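Local coordinates for proline dipeptidase (Streptococcus pneumoniae, PDB 3PN9), which is the N-terminal domain of a probable prolidase, an enzyme that splits dipeptides ending in proline, and probably lacks the catalytic part, at residues T128-I131 and Q132-L136; T110-H113 and G114-V118. One frame throughout, in Å; residues are numbered along the deposited sequence.

Contact 1. Residues T128-I131 and Q132-L136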
ATOM      1  N   THR A 128       7.495  -9.987 -14.422  1.00 14.36           N
ATOM      2  CA  THR A 128       8.282 -11.159 -14.044  1.00 16.66           C
ATOM      3  C   THR A 128       9.097 -10.977 -12.682  1.00 17.04           C
ATOM      4  O   THR A 128       9.090 -11.872 -11.850  1.00 16.44           O
ATOM      5  CB  THR A 128       9.217 -11.549 -15.247  1.00 17.31           C
ATOM      6  OG1 THR A 128       8.312 -12.077 -16.271  1.00 20.49           O
ATOM      7  CG2 THR A 128      10.270 -12.678 -14.881  1.00 16.96           C
ATOM      8  N   PRO A 129       9.818  -9.879 -12.540  1.00 17.19           N
ATOM      9  CA  PRO A 129      10.698  -9.777 -11.309  1.00 17.52           C
ATOM     10  C   PRO A 129       9.803  -9.800 -10.093  1.00 16.74           C
ATOM     11  O   PRO A 129      10.176 -10.394  -9.093  1.00 19.26           O
ATOM     12  CB  PRO A 129      11.321  -8.361 -11.437  1.00 17.38           C
ATOM     13  CG  PRO A 129      11.547  -8.203 -13.074  1.00 21.42           C
ATOM     14  CD  PRO A 129      10.079  -8.764 -13.523  1.00 19.02           C
ATOM     15  N   ARG A 130       8.601  -9.199 -10.144  1.00 17.37           N
ATOM     16  CA  ARG A 130       7.745  -9.255  -8.945  1.00 16.36           C
ATOM     17  C   ARG A 130       7.382 -10.679  -8.577  1.00 17.93           C
ATOM     18  O   ARG A 130       7.313 -11.039  -7.371  1.00 18.15           O
ATOM     19  CB  ARG A 130       6.456  -8.368  -9.062  1.00 18.09           C
ATOM     20  CG  ARG A 130       5.561  -8.515  -7.805  1.00 18.60           C
ATOM     21  CD  ARG A 130       6.291  -7.758  -6.555  1.00 24.86           C
ATOM     22  NE  ARG A 130       5.497  -7.872  -5.337  1.00 24.69           N
ATOM     23  CZ  ARG A 130       5.505  -8.918  -4.486  1.00 27.95           C
ATOM     24  NH1 ARG A 130       6.292  -9.962  -4.704  1.00 24.38           N
ATOM     25  NH2 ARG A 130       4.785  -8.891  -3.335  1.00 27.69           N
ATOM     26  N   ILE A 131       7.073 -11.508  -9.566  1.00 16.41           N
ATOM     27  CA  ILE A 131       6.694 -12.869  -9.282  1.00 17.62           C
ATOM     28  C   ILE A 131       7.986 -13.663  -8.829  1.00 16.42           C
ATOM     29  O   ILE A 131       7.888 -14.537  -7.985  1.00 18.13           O
ATOM     30  CB  ILE A 131       6.189 -13.598 -10.634  1.00 17.41           C
ATOM     31  CG1 ILE A 131       4.910 -12.938 -11.240  1.00 23.39           C
ATOM     32  CG2 ILE A 131       6.099 -15.205 -10.530  1.00 18.80           C
ATOM     33  CD1 ILE A 131       3.839 -12.835 -10.326  1.00 21.84           C
ATOM     34  N   GLN A 132       9.120 -13.447  -9.460  1.00 16.52           N
ATOM     35  CA  GLN A 132      10.339 -14.107  -8.963  1.00 19.48           C
ATOM     36  C   GLN A 132      10.590 -13.744  -7.442  1.00 20.07           C
ATOM     37  O   GLN A 132      11.016 -14.584  -6.707  1.00 20.26           O
ATOM     38  CB  GLN A 132      11.599 -13.660  -9.737  1.00 18.38           C
ATOM     39  CG  GLN A 132      11.450 -14.224 -11.209  1.00 18.85           C
ATOM     40  CD  GLN A 132      12.579 -13.694 -12.090  1.00 22.86           C
ATOM     41  OE1 GLN A 132      12.905 -12.532 -12.077  1.00 27.00           O
ATOM     42  NE2 GLN A 132      13.105 -14.567 -12.921  1.00 25.27           N
ATOM     43  N   ARG A 133      10.352 -12.501  -7.054  1.00 17.32           N
ATOM     44  CA  ARG A 133      10.474 -12.074  -5.632  1.00 19.91           C
ATOM     45  C   ARG A 133       9.487 -12.797  -4.769  1.00 19.85           C
ATOM     46  O   ARG A 133       9.797 -13.302  -3.638  1.00 17.24           O
ATOM     47  CB  ARG A 133      10.310 -10.473  -5.562  1.00 21.11           C
ATOM     48  CG  ARG A 133      10.626  -9.861  -4.178  1.00 30.68           C
ATOM     49  CD  ARG A 133      10.037  -8.372  -4.005  1.00 35.06           C
ATOM     50  NE  ARG A 133      10.186  -7.640  -5.251  1.00 30.79           N
ATOM     51  CZ  ARG A 133       9.436  -6.583  -5.592  1.00 37.53           C
ATOM     52  NH1 ARG A 133       8.442  -6.061  -4.752  1.00 32.73           N
ATOM     53  NH2 ARG A 133       9.654  -6.081  -6.793  1.00 34.31           N
HETATM   54  N   MSE A 134       8.263 -13.028  -5.304  1.00 17.03           N
HETATM   55  CA  MSE A 134       7.292 -13.677  -4.482  1.00 15.86           C
HETATM   56  C   MSE A 134       7.681 -15.125  -4.127  1.00 17.62           C
HETATM   57  O   MSE A 134       7.293 -15.690  -3.035  1.00 16.92           O
HETATM   58  CB  MSE A 134       5.922 -13.732  -5.301  1.00 15.50           C
HETATM   59  CG  MSE A 134       4.867 -14.082  -4.409  1.00 24.32           C
HETATM   60 SE   MSE A 134       3.075 -13.771  -5.495  1.00 29.93          SE
HETATM   61  CE  MSE A 134       3.401 -12.160  -6.215  1.00 17.12           C
ATOM     62  N   ARG A 135       8.369 -15.774  -5.050  1.00 16.59           N
ATOM     63  CA  ARG A 135       8.826 -17.156  -4.786  1.00 21.09           C
ATOM     64  C   ARG A 135       9.943 -17.219  -3.718  1.00 24.18           C
ATOM     65  O   ARG A 135      10.218 -18.325  -3.263  1.00 27.74           O
ATOM     66  CB  ARG A 135       9.411 -17.756  -6.064  1.00 21.50           C
ATOM     67  CG  ARG A 135       8.301 -17.913  -7.128  1.00 22.81           C
ATOM     68  CD  ARG A 135       8.869 -18.608  -8.400  1.00 28.58           C
ATOM     69  NE  ARG A 135       7.925 -18.756  -9.546  1.00 23.26           N
ATOM     70  CZ  ARG A 135       7.063 -19.749  -9.608  1.00 25.86           C
ATOM     71  NH1 ARG A 135       6.976 -20.691  -8.611  1.00 25.53           N
ATOM     72  NH2 ARG A 135       6.321 -19.855 -10.705  1.00 21.51           N
ATOM     73  N   LEU A 136      10.541 -16.101  -3.351  1.00 23.69           N
ATOM     74  CA  LEU A 136      11.546 -16.072  -2.256  1.00 30.45           C
ATOM     75  C   LEU A 136      10.947 -16.136  -0.874  1.00 38.83           C
ATOM     76  O   LEU A 136      11.691 -15.892   0.094  1.00 41.66           O
ATOM     77  CB  LEU A 136      12.387 -14.828  -2.321  1.00 27.75           C
ATOM     78  CG  LEU A 136      13.067 -14.627  -3.658  1.00 25.85           C
ATOM     79  CD1 LEU A 136      13.839 -13.335  -3.611  1.00 31.66           C
ATOM     80  CD2 LEU A 136      13.954 -15.830  -4.057  1.00 25.49           C
TER
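Ile131, Arg130 and Gln132 carry the side-chain contacts along the short helix 128-134. Ile131 is buried and meets two residues further on. Its CD1 lies 4.2 Å from CE of Met134, a buried selenomethionine. Its other branch ends in CG2, 4.1 Å from Arg135 NE. Ile131 also reaches Thr29 of helix 27-34, while Met134 touches helices 6-17 and 27-34.

Arg130 leaves with CG anti to the backbone N (chi1 177°) and bends at chi2. This carries its end forward along the helix, toward Arg133 and Met134. Its guanidinium lies flat on that of Arg133 in an offset stack, planes 13° apart and centres 4.7 Å apart. Arg130 CD sits over one face of the Arg133 group, toward its rim, 3.3 Å from Arg133 NH1. Met134 CE lies over one face of the Arg130 guanidinium, also toward its rim. The two like charges have separate polar partners. Arg130 NH2 bonds Gln9 OE1 in helix 6-17. Arg133 NH2 forms a salt bridge with Glu42 of the second subunit, which probably offsets part of the repulsion.

Gln132 runs back past Thr128 on the exposed side. Its CG is 3.4 Å from Thr128 O, and its CD is 3.8 Å from Thr128 CG2. Its OE1 comes to 3.6 Å from Pro129 CA. Beneath these side chains the backbone is bonded from each residue to the fourth one on, as in Gln132 N to Thr128 O at 2.9 Å. Thr128 N bonds Asn126 OD1 at the start of the helix.

The arrangement is that of a short amphipathic alpha-helix. Its apolar side packs on two helices of the Creatinase/Prolidase N-terminal domain. Arg133 reaches the second subunit, while Arg130 stays on helix 6-17.

Contact 2. Residues T110-H113 and G114-V118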
ATOM      1  N   THR A 110       3.328 -12.573 -30.616  1.00 17.28           N
ATOM      2  CA  THR A 110       1.955 -12.692 -31.189  1.00 18.61           C
ATOM      3  C   THR A 110       0.944 -12.427 -30.066  1.00 19.66           C
ATOM      4  O   THR A 110      -0.066 -11.749 -30.279  1.00 17.22           O
ATOM      5  CB  THR A 110       1.656 -14.042 -31.794  1.00 20.13           C
ATOM      6  OG1 THR A 110       1.756 -15.015 -30.812  1.00 31.26           O
ATOM      7  CG2 THR A 110       2.634 -14.487 -32.843  1.00 15.00           C
ATOM      8  N   LYS A 111       1.269 -12.873 -28.831  1.00 16.04           N
ATOM      9  CA  LYS A 111       0.364 -12.519 -27.691  1.00 15.85           C
ATOM     10  C   LYS A 111       0.453 -11.103 -27.251  1.00 16.27           C
ATOM     11  O   LYS A 111      -0.592 -10.537 -26.856  1.00 18.02           O
ATOM     12  CB  LYS A 111       0.600 -13.446 -26.509  1.00 14.18           C
ATOM     13  CG  LYS A 111       0.358 -14.932 -26.827  1.00 16.32           C
ATOM     14  CD  LYS A 111       0.539 -15.857 -25.554  1.00 15.75           C
ATOM     15  CE  LYS A 111       0.356 -17.228 -26.092  1.00 21.00           C
ATOM     16  NZ  LYS A 111       0.242 -18.083 -24.935  1.00 20.71           N
ATOM     17  N   TYR A 112       1.658 -10.504 -27.276  1.00 15.70           N
ATOM     18  CA  TYR A 112       1.769  -9.122 -26.962  1.00 18.30           C
ATOM     19  C   TYR A 112       0.968  -8.257 -27.938  1.00 18.67           C
ATOM     20  O   TYR A 112       0.259  -7.332 -27.546  1.00 17.91           O
ATOM     21  CB  TYR A 112       3.250  -8.745 -27.078  1.00 16.81           C
ATOM     22  CG  TYR A 112       3.615  -7.298 -26.927  1.00 21.32           C
ATOM     23  CD1 TYR A 112       3.315  -6.560 -25.729  1.00 22.66           C
ATOM     24  CD2 TYR A 112       4.343  -6.680 -27.945  1.00 25.27           C
ATOM     25  CE1 TYR A 112       3.689  -5.195 -25.608  1.00 25.32           C
ATOM     26  CE2 TYR A 112       4.734  -5.350 -27.857  1.00 27.53           C
ATOM     27  CZ  TYR A 112       4.432  -4.645 -26.661  1.00 32.37           C
ATOM     28  OH  TYR A 112       4.819  -3.374 -26.628  1.00 34.36           O
ATOM     29  N   HIS A 113       1.030  -8.598 -29.233  1.00 19.48           N
ATOM     30  CA  HIS A 113       0.271  -7.752 -30.173  1.00 19.63           C
ATOM     31  C   HIS A 113      -1.200  -8.040 -29.954  1.00 19.58           C
ATOM     32  O   HIS A 113      -1.983  -7.113 -30.022  1.00 20.23           O
ATOM     33  CB  HIS A 113       0.650  -8.126 -31.622  1.00 19.75           C
ATOM     34  CG  HIS A 113       2.091  -7.839 -31.949  1.00 19.59           C
ATOM     35  ND1 HIS A 113       2.826  -8.663 -32.773  1.00 22.61           N
ATOM     36  CD2 HIS A 113       2.932  -6.832 -31.559  1.00 21.49           C
ATOM     37  CE1 HIS A 113       4.066  -8.190 -32.864  1.00 24.00           C
ATOM     38  NE2 HIS A 113       4.150  -7.087 -32.149  1.00 20.76           N
ATOM     39  N   GLY A 114      -1.582  -9.260 -29.608  1.00 17.28           N
ATOM     40  CA  GLY A 114      -3.007  -9.442 -29.297  1.00 17.13           C
ATOM     41  C   GLY A 114      -3.458  -8.616 -28.083  1.00 19.40           C
ATOM     42  O   GLY A 114      -4.512  -7.985 -28.096  1.00 17.66           O
ATOM     43  N   LEU A 115      -2.643  -8.567 -26.993  1.00 17.77           N
ATOM     44  CA  LEU A 115      -3.052  -7.769 -25.834  1.00 16.19           C
ATOM     45  C   LEU A 115      -3.076  -6.307 -26.136  1.00 16.22           C
ATOM     46  O   LEU A 115      -3.812  -5.547 -25.493  1.00 16.61           O
ATOM     47  CB  LEU A 115      -2.091  -8.069 -24.610  1.00 14.43           C
ATOM     48  CG  LEU A 115      -2.138  -9.544 -24.100  1.00 15.86           C
ATOM     49  CD1 LEU A 115      -1.017  -9.761 -22.959  1.00 17.75           C
ATOM     50  CD2 LEU A 115      -3.538  -9.683 -23.433  1.00 17.82           C
ATOM     51  N   LYS A 116      -2.230  -5.849 -27.075  1.00 18.05           N
ATOM     52  CA  LYS A 116      -2.335  -4.447 -27.507  1.00 21.46           C
ATOM     53  C   LYS A 116      -3.663  -4.114 -28.229  1.00 22.46           C
ATOM     54  O   LYS A 116      -4.070  -2.945 -28.247  1.00 21.89           O
ATOM     55  CB  LYS A 116      -1.110  -4.023 -28.367  1.00 22.74           C
ATOM     56  CG  LYS A 116       0.127  -3.844 -27.442  1.00 29.13           C
ATOM     57  CD  LYS A 116       1.348  -3.502 -28.185  1.00 38.80           C
ATOM     58  CE  LYS A 116       1.337  -2.006 -28.388  1.00 48.94           C
ATOM     59  NZ  LYS A 116       2.323  -1.802 -29.471  1.00 55.57           N
ATOM     60  N   THR A 117      -4.390  -5.100 -28.729  1.00 22.61           N
ATOM     61  CA  THR A 117      -5.730  -4.748 -29.240  1.00 25.44           C
ATOM     62  C   THR A 117      -6.719  -4.740 -28.085  1.00 26.18           C
ATOM     63  O   THR A 117      -7.763  -4.109 -28.165  1.00 26.12           O
ATOM     64  CB  THR A 117      -6.298  -5.713 -30.282  1.00 25.05           C
ATOM     65  OG1 THR A 117      -6.579  -6.946 -29.654  1.00 32.08           O
ATOM     66  CG2 THR A 117      -5.274  -6.006 -31.350  1.00 23.14           C
ATOM     67  N   VAL A 118      -6.409  -5.474 -27.013  1.00 23.62           N
ATOM     68  CA  VAL A 118      -7.342  -5.471 -25.893  1.00 22.46           C
ATOM     69  C   VAL A 118      -7.088  -4.161 -25.141  1.00 23.38           C
ATOM     70  O   VAL A 118      -8.055  -3.540 -24.722  1.00 24.37           O
ATOM     71  CB  VAL A 118      -7.077  -6.643 -24.925  1.00 21.32           C
ATOM     72  CG1 VAL A 118      -7.840  -6.490 -23.555  1.00 22.05           C
ATOM     73  CG2 VAL A 118      -7.215  -8.030 -25.580  1.00 17.98           C
TER
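From Thr110 to Lys116 the backbone makes regular alpha-helical bonds, Gly114 N to Thr110 O, Leu115 N to Lys111 O and Lys116 N to Tyr112 O, and the next, Thr117 N to His113 O at 3.4 Å, is weak. Lys116 lies over one face of the Tyr112 ring in a CH-pi contact. Its CD stands 3.9 Å from the ring centroid and 22° off the normal. The approach is offset toward the phenol end, with CD 3.6 Å from Tyr112 CZ. The Tyr112 ring stands out from the helix, and Lys116 folds back over it, its chain bent at chi3 (84°).

Leu115 is buried, its CG 3.3 Å from Lys111 O. Near the end of the helix Thr117 OG1 donates to Gly114 O at 2.8 Å, in the carbonyl plane. Thr117 N bonds the same oxygen, so two donors grip it.

Tyr112 also meets Phe124 of strand 123-126 edge-to-face. Val118 touches Ile88 of helix 84-91, and Thr117 touches Trp85 there. Helix 109-118 is the crossover of a beta-alpha-beta unit between the parallel strands 99-102 and 123-126.

Contacts 1 and 2 each lie within a single helix, and strand 123-126 separates the two helices along the chain. Their centres are about 24 Å apart and their nearest atoms about 12 Å, so they do not touch. Both are partly buried. Contact 1 mixes stacked arginines with an apolar pair, of which Met134 meets both helices 6-17 and 27-34 and Ile131 helix 27-34. It also meets the second subunit. Contact 2 is touched by no other chain of the assembly. Its main side-chain pairing is a lysine chain on a tyrosine face, while Leu115 and Val118 are buried. Helix 109-118 leads through a short connection into strand 123-126, and helix 128-134 follows that strand.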